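Lysine/ornithine decarboxylase (Selenomonas ruminantium, PDB 5GJO) decarboxylates both L-lysine and L-ornithine, giving cadaverine and putrescine, as a pyridoxal 5'-phosphate-dependent homodimer of the class-II Orn/Lys/Arg decarboxylase family. Local coordinates at residues C262-I273 with I341-S352; Q36-R44 with A234-D245. The protein carries 2 engineered substitutions. One frame throughout, in Å; residues are numbered along the deposited sequence.

Contact 1 (C262-I273 with I341-S352)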
loop_
_atom_site.group_PDB
_atom_site.type_symbol
_atom_site.label_atom_id
_atom_site.label_comp_id
_atom_site.label_asym_id
_atom_site.label_seq_id
_atom_site.Cartn_x
_atom_site.Cartn_y
_atom_site.Cartn_z
ATOM N N CYS A 262 -19.112 6.607 0.260
ATOM C CA CYS A 262 -19.025 5.646 -0.854
ATOM C C CYS A 262 -18.883 4.211 -0.412
ATOM O O CYS A 262 -18.821 3.341 -1.262
ATOM C CB CYS A 262 -17.884 6.009 -1.789
ATOM S SG CYS A 262 -17.787 7.740 -2.226
ATOM N N GLY A 263 -18.727 3.941 0.900
ATOM C CA GLY A 263 -18.391 2.610 1.320
ATOM C C GLY A 263 -19.347 1.572 0.801
ATOM O O GLY A 263 -18.930 0.509 0.274
ATOM N N THR A 264 -20.614 1.898 0.907
ATOM C CA THR A 264 -21.681 0.976 0.510
ATOM C C THR A 264 -22.113 1.179 -0.989
ATOM O O THR A 264 -23.124 0.656 -1.413
ATOM C CB THR A 264 -22.945 1.201 1.315
ATOM O OG1 THR A 264 -23.230 2.586 1.369
ATOM C CG2 THR A 264 -22.688 0.661 2.746
ATOM N N ALA A 265 -21.332 1.904 -1.773
ATOM C CA ALA A 265 -21.641 2.195 -3.147
ATOM C C ALA A 265 -20.749 1.517 -4.178
ATOM O O ALA A 265 -20.851 1.837 -5.353
ATOM C CB ALA A 265 -21.619 3.686 -3.367
ATOM N N VAL A 266 -19.801 0.668 -3.770
ATOM C CA VAL A 266 -18.780 0.114 -4.633
ATOM C C VAL A 266 -18.647 -1.397 -4.379
ATOM O O VAL A 266 -18.701 -1.829 -3.189
ATOM C CB VAL A 266 -17.443 0.832 -4.442
ATOM C CG1 VAL A 266 -16.405 0.290 -5.411
ATOM C CG2 VAL A 266 -17.581 2.330 -4.569
ATOM N N ASN A 267 -18.519 -2.187 -5.436
ATOM C CA ASN A 267 -18.277 -3.621 -5.348
ATOM C C ASN A 267 -16.991 -3.920 -6.123
ATOM O O ASN A 267 -16.678 -3.240 -7.047
ATOM C CB ASN A 267 -19.386 -4.465 -5.994
ATOM C CG ASN A 267 -20.713 -4.444 -5.247
ATOM O OD1 ASN A 267 -21.656 -5.093 -5.665
ATOM N ND2 ASN A 267 -20.786 -3.704 -4.159
ATOM N N LEU A 268 -16.264 -4.939 -5.699
ATOM C CA LEU A 268 -15.151 -5.503 -6.444
ATOM C C LEU A 268 -15.526 -6.770 -7.122
ATOM O O LEU A 268 -16.148 -7.707 -6.484
ATOM C CB LEU A 268 -13.975 -5.828 -5.527
ATOM C CG LEU A 268 -12.796 -6.539 -6.139
ATOM C CD1 LEU A 268 -12.001 -5.613 -7.054
ATOM C CD2 LEU A 268 -11.917 -6.965 -4.950
ATOM N N VAL A 269 -15.152 -6.890 -8.385
ATOM C CA VAL A 269 -15.304 -8.149 -9.155
ATOM C C VAL A 269 -13.912 -8.689 -9.486
ATOM O O VAL A 269 -13.080 -7.981 -10.101
ATOM C CB VAL A 269 -16.073 -7.966 -10.468
ATOM C CG1 VAL A 269 -16.297 -9.310 -11.141
ATOM C CG2 VAL A 269 -17.456 -7.301 -10.191
ATOM N N THR A 270 -13.666 -9.889 -9.047
ATOM C CA THR A 270 -12.362 -10.532 -9.184
ATOM C C THR A 270 -12.532 -11.956 -9.644
ATOM O O THR A 270 -13.503 -12.637 -9.240
ATOM C CB THR A 270 -11.509 -10.316 -7.933
ATOM O OG1 THR A 270 -10.267 -11.006 -8.065
ATOM C CG2 THR A 270 -12.181 -10.847 -6.706
ATOM N N SER A 271 -11.602 -12.445 -10.453
ATOM C CA SER A 271 -11.661 -13.841 -10.945
ATOM C C SER A 271 -10.747 -14.767 -10.153
ATOM O O SER A 271 -9.636 -14.366 -9.729
ATOM C CB SER A 271 -11.230 -13.936 -12.407
ATOM O OG SER A 271 -12.128 -13.224 -13.220
ATOM N N VAL A 272 -11.198 -16.009 -10.065
ATOM C CA VAL A 272 -10.345 -17.153 -9.668
ATOM C C VAL A 272 -9.382 -17.456 -10.834
ATOM O O VAL A 272 -9.782 -17.780 -11.954
ATOM C CB VAL A 272 -11.177 -18.429 -9.304
ATOM C CG1 VAL A 272 -10.250 -19.628 -8.919
ATOM C CG2 VAL A 272 -12.142 -18.063 -8.204
ATOM N N ILE A 273 -8.113 -17.267 -10.567
ATOM C CA ILE A 273 -7.063 -17.537 -11.550
ATOM C C ILE A 273 -6.325 -18.862 -11.307
ATOM O O ILE A 273 -5.610 -19.350 -12.194
ATOM C CB ILE A 273 -6.077 -16.352 -11.787
ATOM C CG1 ILE A 273 -5.355 -15.944 -10.523
ATOM C CG2 ILE A 273 -6.763 -15.129 -12.362
ATOM C CD1 ILE A 273 -4.229 -14.991 -10.804
ATOM N N ILE A 341 -11.264 -22.240 -11.970
ATOM C CA ILE A 341 -10.572 -21.157 -12.642
ATOM C C ILE A 341 -11.540 -20.493 -13.615
ATOM O O ILE A 341 -12.298 -21.201 -14.344
ATOM C CB ILE A 341 -9.347 -21.664 -13.393
ATOM C CG1 ILE A 341 -8.299 -22.074 -12.366
ATOM C CG2 ILE A 341 -8.798 -20.570 -14.344
ATOM C CD1 ILE A 341 -7.042 -22.687 -12.991
ATOM N N GLY A 342 -11.560 -19.144 -13.601
ATOM C CA GLY A 342 -12.491 -18.404 -14.454
ATOM C C GLY A 342 -13.790 -17.968 -13.767
ATOM O O GLY A 342 -14.463 -17.031 -14.277
ATOM N N ASP A 343 -14.157 -18.585 -12.612
ATOM C CA ASP A 343 -15.314 -18.149 -11.812
ATOM C C ASP A 343 -15.012 -16.741 -11.272
ATOM O O ASP A 343 -13.831 -16.407 -10.987
ATOM C CB ASP A 343 -15.645 -19.085 -10.634
ATOM C CG ASP A 343 -16.216 -20.473 -11.076
ATOM O OD1 ASP A 343 -16.567 -20.634 -12.246
ATOM O OD2 ASP A 343 -16.321 -21.333 -10.175
ATOM N N LYS A 344 -16.038 -15.908 -11.211
ATOM C CA LYS A 344 -15.907 -14.595 -10.617
ATOM C C LYS A 344 -16.506 -14.632 -9.230
ATOM O O LYS A 344 -17.500 -15.269 -9.011
ATOM C CB LYS A 344 -16.592 -13.514 -11.452
ATOM C CG LYS A 344 -15.859 -13.162 -12.735
ATOM C CD LYS A 344 -16.094 -14.235 -13.769
ATOM C CE LYS A 344 -15.345 -13.957 -15.049
ATOM N NZ LYS A 344 -13.899 -14.318 -15.024
ATOM N N VAL A 345 -15.852 -13.957 -8.308
ATOM C CA VAL A 345 -16.403 -13.690 -7.006
ATOM C C VAL A 345 -16.643 -12.204 -6.851
ATOM O O VAL A 345 -16.062 -11.352 -7.603
ATOM C CB VAL A 345 -15.525 -14.227 -5.830
ATOM C CG1 VAL A 345 -15.420 -15.742 -5.938
ATOM C CG2 VAL A 345 -14.179 -13.549 -5.727
ATOM N N LEU A 346 -17.489 -11.913 -5.871
ATOM C CA LEU A 346 -17.924 -10.528 -5.634
ATOM C C LEU A 346 -17.654 -10.067 -4.237
ATOM O O LEU A 346 -18.013 -10.754 -3.293
ATOM C CB LEU A 346 -19.414 -10.390 -5.966
ATOM C CG LEU A 346 -20.098 -9.027 -5.744
ATOM C CD1 LEU A 346 -19.696 -8.029 -6.809
ATOM C CD2 LEU A 346 -21.663 -9.129 -5.661
ATOM N N VAL A 347 -17.045 -8.875 -4.082
ATOM C CA VAL A 347 -16.850 -8.319 -2.780
ATOM C C VAL A 347 -17.639 -7.003 -2.670
ATOM O O VAL A 347 -17.481 -6.076 -3.528
ATOM C CB VAL A 347 -15.366 -8.049 -2.444
ATOM C CG1 VAL A 347 -15.197 -7.626 -0.991
ATOM C CG2 VAL A 347 -14.572 -9.300 -2.682
ATOM N N THR A 348 -18.491 -6.915 -1.660
ATOM C CA THR A 348 -19.447 -5.770 -1.499
ATOM C C THR A 348 -18.871 -4.772 -0.487
ATOM O O THR A 348 -17.890 -5.117 0.190
ATOM C CB THR A 348 -20.897 -6.174 -1.172
ATOM O OG1 THR A 348 -20.945 -7.028 0.022
ATOM C CG2 THR A 348 -21.464 -6.862 -2.350
ATOM N N GLU A 349 -19.469 -3.588 -0.366
ATOM C CA GLU A 349 -19.049 -2.592 0.617
ATOM C C GLU A 349 -17.523 -2.355 0.545
ATOM O O GLU A 349 -16.838 -2.321 1.601
ATOM C CB GLU A 349 -19.502 -2.975 2.047
ATOM C CG GLU A 349 -21.061 -2.963 2.213
ATOM C CD GLU A 349 -21.736 -4.184 1.654
ATOM O OE1 GLU A 349 -21.384 -5.325 1.991
ATOM O OE2 GLU A 349 -22.655 -4.045 0.833
ATOM N N MET A 350 -17.059 -2.130 -0.672
ATOM C CA MET A 350 -15.656 -1.955 -0.972
ATOM C C MET A 350 -15.248 -0.537 -1.377
ATOM O O MET A 350 -14.232 -0.340 -1.958
ATOM C CB MET A 350 -15.218 -2.990 -1.999
ATOM C CG MET A 350 -14.449 -4.135 -1.388
ATOM S SD MET A 350 -12.897 -4.358 -2.195
ATOM C CE MET A 350 -11.934 -5.463 -1.177
ATOM N N GLY A 351 -16.081 0.432 -1.054
ATOM C CA GLY A 351 -15.920 1.741 -1.540
ATOM C C GLY A 351 -14.923 2.633 -0.828
ATOM O O GLY A 351 -14.558 3.705 -1.402
ATOM N N SER A 352 -14.511 2.286 0.378
ATOM C CA SER A 352 -13.728 3.233 1.184
ATOM C C SER A 352 -12.441 2.687 1.771
ATOM O O SER A 352 -12.433 1.602 2.324
ATOM C CB SER A 352 -14.538 3.795 2.336
ATOM O OG SER A 352 -15.671 4.439 1.820
HETATM O O HOH W 1 -16.322 6.908 0.732
#
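Leu268 to Ser271 pair with Lys344 to Val347 as antiparallel neighbours in the mixed beta-sheet that accompanies the PLP-binding TIM barrel of this fold. Backbone bonds do most of the joining. Leu268 with Val347 and Thr270 with Val345 are the hydrogen-bonded pairs, and Leu268 N to Val347 O is short at 2.7 Å. The ladder runs on past the paired strands: Val272 N bonds Asp343 O, and Gly342 N returns to Val272 O almost straight. Toward the barrel, Val266 O is gripped from opposite faces of its carbonyl plane, by Met350 N at 3.0 Å and by the amide ND2 of Asn267. Asn267 is tied to the N-terminal segment as well, through Phe5 and Leu7.

The apolar contacts lie on both faces of the sheet. Beside Leu268, the sulfur SD of Met350 rests 3.8 Å from Leu268 CB and also touches its CD2 branch. Thr270 and Val345 stand side by side, their methyls Thr270 CG2 and Val345 CG2 3.5 Å apart; with OG1 anti to the backbone N (chi1 177°), Thr270 offers that methyl to Val345 while the hydroxyl bonds Asp287. On the other face Leu346 CD1 leans across to Asn267 CB and Val269 CG2.

Of the polar side chains, Lys344 bends at chi2 and chi4 (77° and 80°), which lets NZ donate a hydrogen bond to Ser271 OG at 2.8 Å and another to Gly342 O; that serine hydroxyl has a further partner in Thr21. Backbones close up tightly at Gly351, whose CA lies against Val266 CB and where a side chain would run into Cys262 O. Beyond it, one water accepts from Cys262 N and donates to Ser352 OG, 2.8 Å from each, and Ser352 OG is also hydrogen-bonded to Arg259 O.

Contact 2 (Q36-R44 with A234-D245)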
loop_
_atom_site.group_PDB
_atom_site.type_symbol
_atom_site.label_atom_id
_atom_site.label_comp_id
_atom_site.label_asym_id
_atom_site.label_seq_id
_atom_site.Cartn_x
_atom_site.Cartn_y
_atom_site.Cartn_z
ATOM N N GLN A 36 -27.887 12.259 0.345
ATOM C CA GLN A 36 -29.224 12.731 0.741
ATOM C C GLN A 36 -29.686 12.216 2.081
ATOM O O GLN A 36 -30.350 12.949 2.796
ATOM C CB GLN A 36 -30.278 12.428 -0.325
ATOM C CG GLN A 36 -30.005 13.229 -1.612
ATOM C CD GLN A 36 -29.837 14.796 -1.475
ATOM O OE1 GLN A 36 -30.270 15.463 -0.495
ATOM N NE2 GLN A 36 -29.169 15.378 -2.465
ATOM N N PHE A 37 -29.382 10.976 2.416
ATOM C CA PHE A 37 -29.708 10.438 3.707
ATOM C C PHE A 37 -29.038 11.286 4.816
ATOM O O PHE A 37 -29.646 11.552 5.828
ATOM C CB PHE A 37 -29.219 8.999 3.781
ATOM C CG PHE A 37 -29.492 8.271 5.064
ATOM C CD1 PHE A 37 -28.593 8.328 6.089
ATOM C CD2 PHE A 37 -30.597 7.429 5.183
ATOM C CE1 PHE A 37 -28.795 7.606 7.261
ATOM C CE2 PHE A 37 -30.787 6.666 6.336
ATOM C CZ PHE A 37 -29.875 6.762 7.377
ATOM N N MET A 38 -27.788 11.649 4.623
ATOM C CA MET A 38 -27.068 12.483 5.628
ATOM C C MET A 38 -27.710 13.873 5.727
ATOM O O MET A 38 -27.868 14.413 6.796
ATOM C CB MET A 38 -25.563 12.608 5.330
ATOM C CG MET A 38 -24.854 13.423 6.361
ATOM S SD MET A 38 -23.048 13.182 6.219
ATOM C CE MET A 38 -22.975 11.664 7.103
ATOM N N ARG A 39 -28.076 14.461 4.607
ATOM C CA ARG A 39 -28.823 15.741 4.593
ATOM C C ARG A 39 -30.154 15.654 5.318
ATOM O O ARG A 39 -30.525 16.620 5.998
ATOM C CB ARG A 39 -28.979 16.283 3.143
ATOM C CG ARG A 39 -27.716 16.670 2.395
ATOM C CD ARG A 39 -26.775 17.615 3.178
ATOM N NE ARG A 39 -27.432 18.909 3.350
ATOM C CZ ARG A 39 -27.584 19.592 4.485
ATOM N NH1 ARG A 39 -28.209 20.779 4.403
ATOM N NH2 ARG A 39 -27.093 19.190 5.653
ATOM N N ARG A 40 -30.867 14.558 5.135
ATOM C CA ARG A 40 -32.112 14.280 5.819
ATOM C C ARG A 40 -32.020 14.053 7.332
ATOM O O ARG A 40 -32.812 14.575 8.066
ATOM C CB ARG A 40 -32.770 13.089 5.147
ATOM C CG ARG A 40 -34.126 12.675 5.636
ATOM C CD ARG A 40 -34.544 11.378 4.940
ATOM N NE ARG A 40 -34.303 11.450 3.507
ATOM C CZ ARG A 40 -33.624 10.580 2.755
ATOM N NH1 ARG A 40 -33.516 10.822 1.475
ATOM N NH2 ARG A 40 -33.088 9.487 3.236
ATOM N N HIS A 41 -31.032 13.292 7.777
ATOM C CA HIS A 41 -30.923 12.901 9.193
ATOM C C HIS A 41 -29.985 13.761 9.988
ATOM O O HIS A 41 -30.060 13.770 11.195
ATOM C CB HIS A 41 -30.529 11.420 9.311
ATOM C CG HIS A 41 -31.588 10.499 8.780
ATOM N ND1 HIS A 41 -32.815 10.379 9.374
ATOM C CD2 HIS A 41 -31.641 9.743 7.650
ATOM C CE1 HIS A 41 -33.581 9.561 8.655
ATOM N NE2 HIS A 41 -32.894 9.180 7.587
ATOM N N LEU A 42 -29.115 14.462 9.294
ATOM C CA LEU A 42 -28.168 15.332 9.931
ATOM C C LEU A 42 -28.180 16.667 9.189
ATOM O O LEU A 42 -27.177 17.111 8.702
ATOM C CB LEU A 42 -26.784 14.657 9.923
ATOM C CG LEU A 42 -25.622 15.292 10.676
ATOM C CD1 LEU A 42 -25.936 15.627 12.115
ATOM C CD2 LEU A 42 -24.396 14.402 10.591
ATOM N N PRO A 43 -29.346 17.315 9.147
ATOM C CA PRO A 43 -29.429 18.554 8.382
ATOM C C PRO A 43 -28.537 19.691 8.860
ATOM O O PRO A 43 -28.043 20.465 8.049
ATOM C CB PRO A 43 -30.934 18.885 8.438
ATOM C CG PRO A 43 -31.445 18.216 9.647
ATOM C CD PRO A 43 -30.652 16.884 9.640
ATOM N N ARG A 44 -28.287 19.773 10.150
ATOM C CA ARG A 44 -27.478 20.856 10.698
ATOM C C ARG A 44 -26.011 20.875 10.226
ATOM O O ARG A 44 -25.374 21.907 10.267
ATOM C CB ARG A 44 -27.564 20.886 12.228
ATOM C CG ARG A 44 -28.892 21.395 12.779
ATOM C CD ARG A 44 -29.222 22.817 12.321
ATOM N NE ARG A 44 -28.085 23.704 12.459
ATOM C CZ ARG A 44 -27.628 24.166 13.614
ATOM N NH1 ARG A 44 -26.563 24.941 13.632
ATOM N NH2 ARG A 44 -28.224 23.858 14.741
ATOM N N ALA A 234 -29.468 5.987 10.963
ATOM C CA ALA A 234 -30.390 7.039 11.112
ATOM C C ALA A 234 -30.429 7.541 12.578
ATOM O O ALA A 234 -30.418 8.748 12.820
ATOM C CB ALA A 234 -31.801 6.597 10.670
ATOM N N ALA A 235 -30.488 6.630 13.514
ATOM C CA ALA A 235 -30.578 7.033 14.933
ATOM C C ALA A 235 -29.305 7.723 15.350
ATOM O O ALA A 235 -29.374 8.770 16.077
ATOM C CB ALA A 235 -30.845 5.891 15.858
ATOM N N MET A 236 -28.160 7.180 14.926
ATOM C CA MET A 236 -26.883 7.904 15.182
ATOM C C MET A 236 -26.912 9.327 14.672
ATOM O O MET A 236 -26.603 10.314 15.435
ATOM C CB MET A 236 -25.690 7.164 14.597
ATOM C CG MET A 236 -24.373 7.928 14.712
ATOM S SD MET A 236 -23.018 6.972 13.956
ATOM C CE MET A 236 -22.310 6.076 15.346
ATOM N N MET A 237 -27.257 9.508 13.391
ATOM C CA MET A 237 -27.209 10.798 12.849
ATOM C C MET A 237 -28.266 11.747 13.515
ATOM O O MET A 237 -27.934 12.931 13.794
ATOM C CB MET A 237 -27.453 10.757 11.343
ATOM C CG MET A 237 -26.251 10.101 10.634
ATOM S SD MET A 237 -26.441 10.220 8.860
ATOM C CE MET A 237 -25.150 9.002 8.472
ATOM N N GLU A 238 -29.456 11.246 13.785
ATOM C CA GLU A 238 -30.484 12.068 14.391
ATOM C C GLU A 238 -30.052 12.547 15.779
ATOM O O GLU A 238 -30.334 13.648 16.150
ATOM C CB GLU A 238 -31.810 11.324 14.493
ATOM C CG GLU A 238 -32.444 10.955 13.169
ATOM C CD GLU A 238 -33.323 12.045 12.596
ATOM O OE1 GLU A 238 -33.547 13.049 13.290
ATOM O OE2 GLU A 238 -33.771 11.903 11.446
ATOM N N ALA A 239 -29.401 11.675 16.535
ATOM C CA ALA A 239 -28.918 11.987 17.915
ATOM C C ALA A 239 -27.817 13.023 17.848
ATOM O O ALA A 239 -27.812 13.974 18.663
ATOM C CB ALA A 239 -28.428 10.750 18.609
ATOM N N ILE A 240 -26.941 12.927 16.875
ATOM C CA ILE A 240 -25.923 13.986 16.669
ATOM C C ILE A 240 -26.627 15.311 16.330
ATOM O O ILE A 240 -26.322 16.408 16.891
ATOM C CB ILE A 240 -24.901 13.554 15.669
ATOM C CG1 ILE A 240 -24.086 12.359 16.148
ATOM C CG2 ILE A 240 -23.930 14.644 15.301
ATOM C CD1 ILE A 240 -23.324 11.635 15.056
ATOM N N ASN A 241 -27.570 15.259 15.371
ATOM C CA ASN A 241 -28.277 16.465 14.936
ATOM C C ASN A 241 -29.014 17.110 16.131
ATOM O O ASN A 241 -28.939 18.361 16.278
ATOM C CB ASN A 241 -29.263 16.153 13.807
ATOM C CG ASN A 241 -29.666 17.361 13.067
ATOM O OD1 ASN A 241 -28.924 17.944 12.296
ATOM N ND2 ASN A 241 -30.900 17.781 13.329
ATOM N N LYS A 242 -29.615 16.268 16.973
ATOM C CA LYS A 242 -30.413 16.723 18.136
ATOM C C LYS A 242 -29.465 17.508 19.079
ATOM O O LYS A 242 -29.823 18.618 19.603
ATOM C CB LYS A 242 -31.121 15.582 18.836
ATOM C CG LYS A 242 -32.033 16.024 19.971
ATOM C CD LYS A 242 -32.514 14.889 20.817
ATOM C CE LYS A 242 -33.618 15.371 21.736
ATOM N NZ LYS A 242 -34.245 14.216 22.454
ATOM N N GLN A 243 -28.261 16.998 19.261
ATOM C CA GLN A 243 -27.325 17.615 20.169
ATOM C C GLN A 243 -26.770 18.888 19.563
ATOM O O GLN A 243 -26.475 19.891 20.273
ATOM C CB GLN A 243 -26.201 16.636 20.535
ATOM C CG GLN A 243 -25.192 17.164 21.563
ATOM C CD GLN A 243 -25.611 16.878 22.987
ATOM O OE1 GLN A 243 -26.775 16.932 23.312
ATOM N NE2 GLN A 243 -24.678 16.459 23.811
ATOM N N ILE A 244 -26.642 18.951 18.242
ATOM C CA ILE A 244 -26.230 20.178 17.616
ATOM C C ILE A 244 -27.334 21.251 17.702
ATOM O O ILE A 244 -27.034 22.410 17.964
ATOM C CB ILE A 244 -25.848 19.978 16.121
ATOM C CG1 ILE A 244 -24.575 19.107 15.975
ATOM C CG2 ILE A 244 -25.624 21.299 15.402
ATOM C CD1 ILE A 244 -24.452 18.487 14.640
ATOM N N ASP A 245 -28.581 20.863 17.486
ATOM C CA ASP A 245 -29.672 21.860 17.668
ATOM C C ASP A 245 -29.734 22.394 19.120
ATOM O O ASP A 245 -30.019 23.582 19.338
ATOM C CB ASP A 245 -31.003 21.329 17.233
ATOM C CG ASP A 245 -31.354 21.692 15.795
ATOM O OD1 ASP A 245 -30.804 22.677 15.247
ATOM O OD2 ASP A 245 -32.265 20.981 15.253
HETATM O O HOH W 2 -32.565 15.020 11.988
#
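Arg44 reaches down onto helix 234-245 just after helix 28-41 has ended, and its side chain follows the last turn of that partner. CB lies 3.2 Å from Asn241 OD1 and also touches Ile244 CG2. CG and CD then pass along Asp245 OD1. Bends at chi2 and chi3 (-59° and -46°) fold the chain back, and the guanidinium settles with one face on Ile244 CG2 while NH2 makes a salt bridge to Asp245 OD1 at 2.9 Å. NH1 turns to Phe248 O. With an alanine here, Asp245 would probably be left without its cationic mate and the Ile244 methyl beneath the guanidinium uncovered.

The backbone of Arg44 is held too: its N donates to Asn241 OD1 in the carbonyl plane, so this asparagine pins the chain as it leaves the helix. At the end of helix 28-41, His41 ND1 donates to Glu238 OE2 at 2.7 Å, a His-carboxylate bond that meets the oxygen on its anti side with ring and carboxylate steeply inclined. Ala234 CB sits over one face of the imidazole, a CH-pi contact, and Arg40 CG covers the opposite face.

Met237 carries much of the apolar contact. Its SD meets the edge of the Phe37 ring, a Met-aromatic contact, and its CE touches Met38 CE at 3.7 Å. Leu42 CD1 fills in against Ile240 CG2 and Ile244 CD1. The axes of segments 36-41 and 234-245 approach to 9.4 Å and cross at -44°, on the outside of the barrel; strand 252-255 lies beneath Met38, Arg44 and Ile244, helix 189-207 flanks Ile240 and Ile244, and Tyr260 of helix 259-263 packs on Met237.

Contact 2 belongs to the helical layer of the PLP-binding barrel, while contact 1 starts at helix 259-263 and runs out along the sheet beside it. Their centres are 31 Å apart and their nearest atoms about 9 Å, so they do not touch, but helix 28-41 links them: its end forms half of contact 2, and its Val31 packs on Cys262 of contact 1. Both have an end near the cofactor, with the side chain of Ser352 about 6 Å and that of Met38 about 8 Å from PLP. At the far end of contact 1, Ile273 lies about 10 Å, side chain to side chain, from Cys324, the probable proton donor, and its backbone O is hydrogen-bonded to NZ of Lys124 of the second subunit.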